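Long-range contacts in hypothetical protein yfcE (Escherichia coli, PDB 1SU1), which is of unassigned function but belongs to the calcineurin-like phosphoesterase superfamily and binds two zinc ions, largely through loops that follow its beta-strands: residues A31-H35 / G150-L154; V81-N85 / L106-P110; Q123-L127 / L138-N142; N187-S191 / A202-N207. All coordinates share one frame; numbering follows the deposited sequence.

Contact 1 is the metal centre: its two loops supply four of the side chains that hold the two zinc ions, and its centre lies about 6 Å from that of the chain. Contacts 2 and 3 are both nested along the sequence inside the loop that contact 1 closes, with centres about 18 and 19 Å from the centre of contact 1. Contact 2 packs helix 77-85 against the end of helix 101-106 and the loop that follows, the Leu84 side chain about 14 Å from a zinc ion. Contact 3 lies on the five-stranded sheet and contact 4 at the edge of the six-stranded one. Their centres are about 15 Å apart, and they meet where Gln123 approaches Ile206. Contacts 2 and 4 sit on opposite sides of the chain's centre.

Contact 1: A31-H35 / G150-L154. With ZN (zinc ion), chain F; ZN (zinc ion), chain E.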
# COMPACT_ATOMS: atom_id res chain seq x y z
N ALA A 31 10.19 19.18 -12.13
CA ALA A 31 11.00 19.48 -10.96
C ALA A 31 11.03 18.18 -10.14
O ALA A 31 10.00 17.52 -9.98
CB ALA A 31 10.35 20.60 -10.14
N SER A 32 12.20 17.82 -9.61
CA SER A 32 12.32 16.60 -8.83
C SER A 32 13.28 16.73 -7.65
O SER A 32 14.18 17.56 -7.65
CB SER A 32 12.79 15.45 -9.74
OG SER A 32 12.84 14.22 -9.02
N ASP A 33 13.05 15.89 -6.64
CA ASP A 33 13.87 15.84 -5.43
C ASP A 33 14.13 17.23 -4.81
O ASP A 33 15.29 17.67 -4.68
CB ASP A 33 15.18 15.12 -5.75
CG ASP A 33 14.96 13.65 -6.17
OD1 ASP A 33 14.98 12.74 -5.30
OD2 ASP A 33 14.75 13.40 -7.38
N ILE A 34 13.04 17.89 -4.44
CA ILE A 34 13.06 19.21 -3.81
C ILE A 34 13.60 19.07 -2.39
O ILE A 34 14.40 19.89 -1.93
CB ILE A 34 11.64 19.79 -3.78
CG1 ILE A 34 11.10 19.88 -5.22
CG2 ILE A 34 11.63 21.16 -3.10
CD1 ILE A 34 9.65 20.34 -5.32
N HIS A 35 13.16 18.01 -1.70
CA HIS A 35 13.60 17.73 -0.34
C HIS A 35 13.50 18.88 0.66
O HIS A 35 14.34 19.02 1.55
CB HIS A 35 15.05 17.22 -0.36
CG HIS A 35 15.20 15.83 -0.92
ND1 HIS A 35 14.74 14.71 -0.27
CD2 HIS A 35 15.80 15.39 -2.05
CE1 HIS A 35 15.04 13.64 -0.97
NE2 HIS A 35 15.69 14.02 -2.06
N GLY A 150 13.23 10.52 -11.31
CA GLY A 150 14.15 11.32 -10.50
C GLY A 150 14.93 10.40 -9.59
O GLY A 150 15.62 9.49 -10.05
N HIS A 151 14.85 10.63 -8.28
CA HIS A 151 15.50 9.77 -7.29
C HIS A 151 17.03 9.65 -7.23
O HIS A 151 17.60 9.63 -6.13
CB HIS A 151 14.91 8.35 -7.36
CG HIS A 151 15.29 7.49 -6.19
ND1 HIS A 151 14.97 7.82 -4.89
CD2 HIS A 151 15.99 6.33 -6.13
CE1 HIS A 151 15.46 6.91 -4.07
NE2 HIS A 151 16.09 5.99 -4.80
N THR A 152 17.70 9.52 -8.38
CA THR A 152 19.16 9.38 -8.37
C THR A 152 19.89 10.72 -8.19
O THR A 152 21.06 10.75 -7.79
CB THR A 152 19.70 8.77 -9.68
OG1 THR A 152 19.38 9.65 -10.77
CG2 THR A 152 19.08 7.40 -9.92
N HIS A 153 19.21 11.81 -8.50
CA HIS A 153 19.80 13.15 -8.43
C HIS A 153 20.89 13.28 -9.49
O HIS A 153 21.82 14.07 -9.34
CB HIS A 153 20.43 13.42 -7.05
CG HIS A 153 19.46 13.34 -5.91
ND1 HIS A 153 19.78 13.78 -4.64
CD2 HIS A 153 18.21 12.83 -5.83
CE1 HIS A 153 18.76 13.55 -3.84
NE2 HIS A 153 17.80 12.97 -4.53
N LEU A 154 20.79 12.47 -10.56
CA LEU A 154 21.74 12.53 -11.66
C LEU A 154 20.95 12.77 -12.93
O LEU A 154 20.12 11.96 -13.32
CB LEU A 154 22.55 11.22 -11.75
CG LEU A 154 23.59 10.97 -10.65
CD1 LEU A 154 24.30 9.64 -10.89
CD2 LEU A 154 24.62 12.10 -10.64
ZN ZN F . 15.84 12.48 -3.64
ZN ZN E . 14.07 9.53 -3.77
O HOH W 1 16.87 12.79 -9.81
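Asp33 and His153 meet through a zinc ion rather than through a bond of their own. One zinc is held by Asp33 OD1 at 1.9 Å, by His35 NE2 at 2.2 Å and by His153 NE2, with one more ligand atom from elsewhere in the structure. The two histidines arrive from opposite directions and meet rim to rim, their ring planes 60° apart, which lets each present NE2 to the same ion. The second zinc takes His151 ND1 at 2.2 Å; Asp61, Asn97 and His129 also bind it.

This is the two-metal centre of the calcineurin-like phosphoesterase fold, assembled from loops that follow strands: segment 31-35 comes after strand 27-31, and the loop holding Gly150 to Leu154 comes after strand 146-148.

Hydrogen bonds grip the carboxylate oxygen that the metal leaves alone. Asp33 OD2 receives His151 N at 2.9 Å on its syn lone pair, although the N-H...O angle of 136° shows a bent bond. Ser32 OG donates to the same OD2 at 2.6 Å from above the carboxylate plane; chi1 of -177° swings that hydroxyl to the side of Gly150, whose CA lies 3.5 Å from OG. A water donates to Asp33 OD2 and accepts from His153 N at 2.9 Å. Outside the two loops, Asn64 O receives a hydrogen bond from His35 ND1, a second-shell link that, with the zinc bond at NE2, would restrict the ring's rotation.

Contact 2: V81-N85 / L106-P110. Unlike the reference sequence in segment 81-85: Val81 (reference Ala).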
# COMPACT_ATOMS: atom_id res chain seq x y z
N VAL A 81 5.59 24.35 1.62
CA VAL A 81 4.19 23.95 1.51
C VAL A 81 3.29 25.11 1.07
O VAL A 81 2.51 24.97 0.12
CB VAL A 81 3.66 23.39 2.86
CG1 VAL A 81 2.16 23.17 2.79
CG2 VAL A 81 4.37 22.10 3.19
N GLU A 82 3.38 26.23 1.78
CA GLU A 82 2.59 27.42 1.46
C GLU A 82 2.81 27.83 0.01
O GLU A 82 1.86 28.16 -0.71
CB GLU A 82 2.99 28.60 2.36
CG GLU A 82 2.32 28.66 3.71
CD GLU A 82 2.91 29.76 4.60
OE1 GLU A 82 3.07 30.91 4.11
OE2 GLU A 82 3.21 29.49 5.79
N ARG A 83 4.07 27.81 -0.41
CA ARG A 83 4.42 28.21 -1.77
C ARG A 83 3.92 27.25 -2.86
O ARG A 83 3.40 27.69 -3.89
CB ARG A 83 5.93 28.40 -1.88
CG ARG A 83 6.47 29.64 -1.13
CD ARG A 83 5.98 30.94 -1.78
NE ARG A 83 6.83 32.08 -1.45
CZ ARG A 83 6.71 32.84 -0.37
NH1 ARG A 83 5.75 32.59 0.52
NH2 ARG A 83 7.54 33.85 -0.16
N LEU A 84 4.06 25.94 -2.64
CA LEU A 84 3.58 25.00 -3.66
C LEU A 84 2.05 25.05 -3.77
O LEU A 84 1.51 24.88 -4.86
CB LEU A 84 4.06 23.58 -3.35
CG LEU A 84 5.56 23.34 -3.52
CD1 LEU A 84 5.92 21.93 -3.09
CD2 LEU A 84 5.95 23.57 -4.98
N ASN A 85 1.36 25.30 -2.67
CA ASN A 85 -0.10 25.36 -2.71
C ASN A 85 -0.68 26.52 -3.50
O ASN A 85 -1.85 26.46 -3.92
CB ASN A 85 -0.68 25.34 -1.29
CG ASN A 85 -0.65 23.94 -0.67
OD1 ASN A 85 -0.63 22.94 -1.39
ND2 ASN A 85 -0.65 23.87 0.65
N LEU A 106 -0.65 18.17 4.04
CA LEU A 106 -0.23 19.57 3.97
C LEU A 106 -0.39 20.15 2.57
O LEU A 106 -0.88 21.27 2.41
CB LEU A 106 1.22 19.71 4.42
CG LEU A 106 1.50 19.56 5.91
CD1 LEU A 106 2.98 19.77 6.19
CD2 LEU A 106 0.67 20.56 6.70
N LEU A 107 -0.00 19.38 1.55
CA LEU A 107 -0.08 19.80 0.16
C LEU A 107 -1.48 19.64 -0.44
O LEU A 107 -2.14 18.61 -0.24
CB LEU A 107 0.96 19.03 -0.66
CG LEU A 107 2.39 19.20 -0.13
CD1 LEU A 107 3.32 18.18 -0.79
CD2 LEU A 107 2.86 20.63 -0.43
N HIS A 108 -1.93 20.65 -1.19
CA HIS A 108 -3.26 20.64 -1.78
C HIS A 108 -3.42 20.05 -3.17
O HIS A 108 -4.34 20.42 -3.90
CB HIS A 108 -3.83 22.05 -1.75
CG HIS A 108 -3.97 22.61 -0.37
ND1 HIS A 108 -4.39 23.90 -0.12
CD2 HIS A 108 -3.74 22.05 0.84
CE1 HIS A 108 -4.41 24.11 1.18
NE2 HIS A 108 -4.02 23.01 1.79
N PHE A 109 -2.52 19.15 -3.54
CA PHE A 109 -2.60 18.47 -4.82
C PHE A 109 -2.22 17.01 -4.53
O PHE A 109 -1.48 16.73 -3.58
CB PHE A 109 -1.66 19.10 -5.87
CG PHE A 109 -0.24 19.27 -5.41
CD1 PHE A 109 0.15 20.40 -4.70
CD2 PHE A 109 0.70 18.28 -5.67
CE1 PHE A 109 1.47 20.55 -4.28
CE2 PHE A 109 2.02 18.43 -5.25
CZ PHE A 109 2.40 19.56 -4.55
N PRO A 110 -2.74 16.06 -5.32
CA PRO A 110 -2.47 14.62 -5.16
C PRO A 110 -1.02 14.22 -5.36
O PRO A 110 -0.45 14.42 -6.43
CB PRO A 110 -3.37 13.97 -6.23
CG PRO A 110 -4.42 15.01 -6.50
CD PRO A 110 -3.66 16.30 -6.45
O HOH W 2 -4.32 25.80 -2.56
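Asn85 fills the hollow formed by Leu106 O, His108 N and the His108 ring, its amide laid flat over that ring. The two planes are only 17° apart, and ND2 stands 3.5 Å above the ring plane, over its centre. Both ends of the amide are held. OD1 accepts from His108 N at 2.6 Å, while ND2 donates to Leu106 O at 3.1 Å in a nearly straight bond (167°) that stays in the amide plane. With CG anti to the carbonyl carbon (chi1 -77°), the amide reaches across from the helix to both backbone groups, and this pair of bonds fixes its rotation. A water spans Asn85 O and His108 ND1 beside the stack.

One helical turn earlier, Val81 pushes its two methyls against Leu106: CG1 lies 3.9 Å from Leu106 CB, and CG2 approaches CD1. Leu107 CD2 fits alongside, 4.1 Å from Val81 CA, and reaches toward Leu84 CD1. Farther along, Leu84 CB abuts the edge of the Phe109 ring, 4.1 Å from CE1. That ring also packs on Val91 and Ala93 of strand 91-93, while Leu84 touches Thr41 and Leu45 of helix 38-51. Val81, Leu84, Leu107 and Phe109 thus pack beside an asparagine side chain that bonds the backbone where helix 101-106 gives way to loop, next to the six-stranded sheet of the calcineurin-like phosphoesterase fold.

Contact 3: Q123-L127 / L138-N142; sequences QRLFL and LPALN
Strand 124-128 of the five-stranded sheet carries this contact, with Arg124 and Phe126 reaching from it toward the loop that leads on to strand 146-148. Phe126 receives Pro139 over one face. Pro139 CG lies 4.0 Å from the ring centroid and 26° off the normal, which meets the geometry of a CH-pi contact; its closest ring atom is CE2, at 3.6 Å. The methylene is displaced toward that side of the rim, not centred. Trp115 also meets the Phe126 ring, their planes about 30° apart.

Leu141 sends one methyl between the two strand side chains. Its CD2 lies over a face of the Arg124 guanidinium, 3.4 Å from NH1, and 4.0 Å from Phe126 CB. An extended chain, with chi1, chi2 and chi3 all near 170°, takes Arg124 NH1 as far as this methyl. The two side chains cross at about a right angle. The polar end is held elsewhere: NE donates to Gln117 OE1 on neighbouring strand 115-119. No hydrogen bond joins 123-127 to 138-142. His89 and His108 of a neighbouring subunit pack on Arg124 and Ala140 respectively. The arrangement is that of a connecting loop folded back over one face of a mixed beta-sheet, at a subunit interface.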
# COMPACT_ATOMS: atom_id res chain seq x y z
N GLN A 123 3.71 8.52 -29.04
CA GLN A 123 4.61 8.18 -27.95
C GLN A 123 3.99 8.32 -26.58
O GLN A 123 3.05 9.09 -26.39
CB GLN A 123 5.86 9.04 -27.99
CG GLN A 123 6.79 8.76 -29.12
CD GLN A 123 7.82 9.85 -29.24
OE1 GLN A 123 7.53 10.94 -29.71
NE2 GLN A 123 9.04 9.56 -28.80
N ARG A 124 4.58 7.62 -25.63
CA ARG A 124 4.10 7.61 -24.26
C ARG A 124 5.19 7.98 -23.25
O ARG A 124 6.31 7.47 -23.31
CB ARG A 124 3.57 6.21 -24.01
CG ARG A 124 3.20 5.87 -22.61
CD ARG A 124 2.49 4.53 -22.65
NE ARG A 124 2.24 4.01 -21.32
CZ ARG A 124 2.66 2.83 -20.91
NH1 ARG A 124 3.34 2.04 -21.74
NH2 ARG A 124 2.42 2.44 -19.68
N LEU A 125 4.86 8.88 -22.32
CA LEU A 125 5.81 9.27 -21.26
C LEU A 125 5.36 8.63 -19.95
O LEU A 125 4.25 8.88 -19.49
CB LEU A 125 5.83 10.80 -21.06
CG LEU A 125 6.20 11.76 -22.20
CD1 LEU A 125 6.42 13.15 -21.61
CD2 LEU A 125 7.45 11.30 -22.90
N PHE A 126 6.22 7.81 -19.36
CA PHE A 126 5.92 7.14 -18.11
C PHE A 126 6.58 7.88 -16.94
O PHE A 126 7.79 7.78 -16.75
CB PHE A 126 6.44 5.69 -18.16
CG PHE A 126 5.97 4.82 -17.00
CD1 PHE A 126 4.81 4.05 -17.11
CD2 PHE A 126 6.68 4.79 -15.81
CE1 PHE A 126 4.38 3.26 -16.06
CE2 PHE A 126 6.26 4.00 -14.74
CZ PHE A 126 5.10 3.23 -14.87
N LEU A 127 5.78 8.59 -16.15
CA LEU A 127 6.26 9.37 -15.00
C LEU A 127 6.27 8.60 -13.67
O LEU A 127 5.21 8.18 -13.19
CB LEU A 127 5.40 10.64 -14.82
CG LEU A 127 4.92 11.39 -16.07
CD1 LEU A 127 3.97 12.50 -15.65
CD2 LEU A 127 6.12 11.98 -16.84
N LEU A 138 12.87 -1.59 -15.33
CA LEU A 138 12.03 -0.97 -16.34
C LEU A 138 10.58 -1.41 -16.44
O LEU A 138 10.27 -2.60 -16.34
CB LEU A 138 12.68 -1.16 -17.72
CG LEU A 138 14.10 -0.62 -17.88
CD1 LEU A 138 14.65 -0.97 -19.26
CD2 LEU A 138 14.08 0.88 -17.68
N PRO A 139 9.67 -0.45 -16.60
CA PRO A 139 8.25 -0.77 -16.73
C PRO A 139 8.16 -1.31 -18.15
O PRO A 139 9.09 -1.14 -18.93
CB PRO A 139 7.57 0.59 -16.61
CG PRO A 139 8.51 1.38 -15.78
CD PRO A 139 9.84 0.99 -16.36
N ALA A 140 7.05 -1.95 -18.50
CA ALA A 140 6.92 -2.46 -19.86
C ALA A 140 6.57 -1.26 -20.73
O ALA A 140 5.60 -0.56 -20.48
CB ALA A 140 5.80 -3.51 -19.93
N LEU A 141 7.38 -1.01 -21.76
CA LEU A 141 7.14 0.14 -22.63
C LEU A 141 7.36 -0.22 -24.09
O LEU A 141 8.08 -1.16 -24.41
CB LEU A 141 8.06 1.32 -22.24
CG LEU A 141 7.88 1.89 -20.83
CD1 LEU A 141 9.02 2.85 -20.51
CD2 LEU A 141 6.54 2.58 -20.73
N ASN A 142 6.74 0.56 -24.98
CA ASN A 142 6.88 0.34 -26.41
C ASN A 142 8.11 1.08 -26.92
O ASN A 142 8.69 1.89 -26.20
CB ASN A 142 5.64 0.86 -27.14
CG ASN A 142 5.48 0.24 -28.51
OD1 ASN A 142 4.66 0.69 -29.30
ND2 ASN A 142 6.26 -0.80 -28.78

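Contact 4: N187-S191 / A202-N207; sequences NDVLS and AQVAIN
Leu190 and Val204 stand on the same face of the sheet, Leu190 CB 4.1 Å from Val204 CG1, while Val189, Ser191, Gln203 and Ala205 point to the other face. Leu190 also crosses Ile206 at a slant, its CD1 4.2 Å from Ile206 CG2. This apolar side turns toward the second sheet, where Phe166 packs on Leu190, and Phe164 on both Val204 and Ile206. On the opposite face, Val189 CG2 rests 4.2 Å from Ala205 CB.

The strands form an antiparallel beta hairpin of 189-194 and 200-205 at the edge of the six-stranded sheet; the axes of 189-191 and 202-205 come within 4.7 Å, their directions 168° apart. Leu190 and Val204 are the hydrogen-bonded pair, with Leu190 N to Val204 O and Val204 N to Leu190 O both 2.9 Å. Beyond the last bridge, Ile206 N still reaches Asp188 O at 3.1 Å.

Gln203 adds a side-chain bond on the face it shares with Ser191. Its CG sits between the backbone N and the carbonyl carbon (chi1 56°), and from there the extended chain carries NE2 to Ser191 OG at 3.2 Å, with the hydroxyl oxygen lying in the amide plane.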
# COMPACT_ATOMS: atom_id res chain seq x y z
N ASN A 187 7.23 20.24 -26.80
CA ASN A 187 6.70 19.50 -27.93
C ASN A 187 7.44 18.19 -28.21
O ASN A 187 6.93 17.12 -27.85
CB ASN A 187 6.67 20.40 -29.17
CG ASN A 187 5.90 21.69 -28.93
OD1 ASN A 187 4.78 21.67 -28.41
ND2 ASN A 187 6.50 22.82 -29.30
N ASP A 188 8.62 18.25 -28.81
CA ASP A 188 9.36 17.02 -29.11
C ASP A 188 10.79 16.92 -28.56
O ASP A 188 11.54 16.03 -28.96
CB ASP A 188 9.41 16.78 -30.62
CG ASP A 188 10.07 17.92 -31.38
OD1 ASP A 188 11.05 18.49 -30.86
OD2 ASP A 188 9.61 18.23 -32.51
N VAL A 189 11.16 17.81 -27.65
CA VAL A 189 12.50 17.75 -27.06
C VAL A 189 12.42 17.83 -25.55
O VAL A 189 11.64 18.59 -25.00
CB VAL A 189 13.42 18.90 -27.58
CG1 VAL A 189 14.79 18.81 -26.91
CG2 VAL A 189 13.58 18.80 -29.11
N LEU A 190 13.23 17.01 -24.88
CA LEU A 190 13.28 17.00 -23.42
C LEU A 190 14.64 17.56 -23.01
O LEU A 190 15.68 17.05 -23.43
CB LEU A 190 13.12 15.57 -22.89
CG LEU A 190 11.71 14.99 -22.88
CD1 LEU A 190 11.78 13.47 -22.73
CD2 LEU A 190 10.91 15.61 -21.74
N SER A 191 14.63 18.58 -22.16
CA SER A 191 15.89 19.22 -21.73
C SER A 191 16.10 19.33 -20.23
O SER A 191 15.18 19.66 -19.48
CB SER A 191 15.98 20.64 -22.32
OG SER A 191 15.86 20.64 -23.73
N ALA A 202 21.68 18.89 -20.59
CA ALA A 202 21.48 17.71 -21.44
C ALA A 202 20.13 17.80 -22.11
O ALA A 202 19.20 18.40 -21.56
CB ALA A 202 21.56 16.45 -20.59
N GLN A 203 20.01 17.24 -23.30
CA GLN A 203 18.73 17.27 -24.00
C GLN A 203 18.65 16.15 -25.04
O GLN A 203 19.67 15.68 -25.56
CB GLN A 203 18.49 18.64 -24.65
CG GLN A 203 19.58 19.09 -25.61
CD GLN A 203 19.36 20.50 -26.19
OE1 GLN A 203 20.12 20.94 -27.05
NE2 GLN A 203 18.32 21.20 -25.73
N VAL A 204 17.43 15.70 -25.33
CA VAL A 204 17.25 14.64 -26.31
C VAL A 204 15.98 14.89 -27.09
O VAL A 204 14.98 15.37 -26.54
CB VAL A 204 17.18 13.24 -25.60
CG1 VAL A 204 15.97 13.17 -24.66
CG2 VAL A 204 17.13 12.12 -26.63
N ALA A 205 16.02 14.59 -28.38
CA ALA A 205 14.85 14.76 -29.24
C ALA A 205 14.21 13.38 -29.33
O ALA A 205 14.88 12.39 -29.64
CB ALA A 205 15.26 15.23 -30.62
N ILE A 206 12.92 13.31 -29.07
CA ILE A 206 12.22 12.03 -29.11
C ILE A 206 11.40 11.78 -30.38
O ILE A 206 10.54 10.92 -30.40
CB ILE A 206 11.29 11.88 -27.89
CG1 ILE A 206 10.22 12.98 -27.90
CG2 ILE A 206 12.11 11.95 -26.60
CD1 ILE A 206 9.26 12.93 -26.72
N ASN A 207 11.68 12.51 -31.46
CA ASN A 207 10.95 12.34 -32.72
C ASN A 207 11.14 10.94 -33.24
O ASN A 207 12.24 10.38 -33.18
CB ASN A 207 11.48 13.33 -33.75
CG ASN A 207 11.36 14.77 -33.31
OD1 ASN A 207 10.48 15.50 -33.78
ND2 ASN A 207 12.26 15.20 -32.42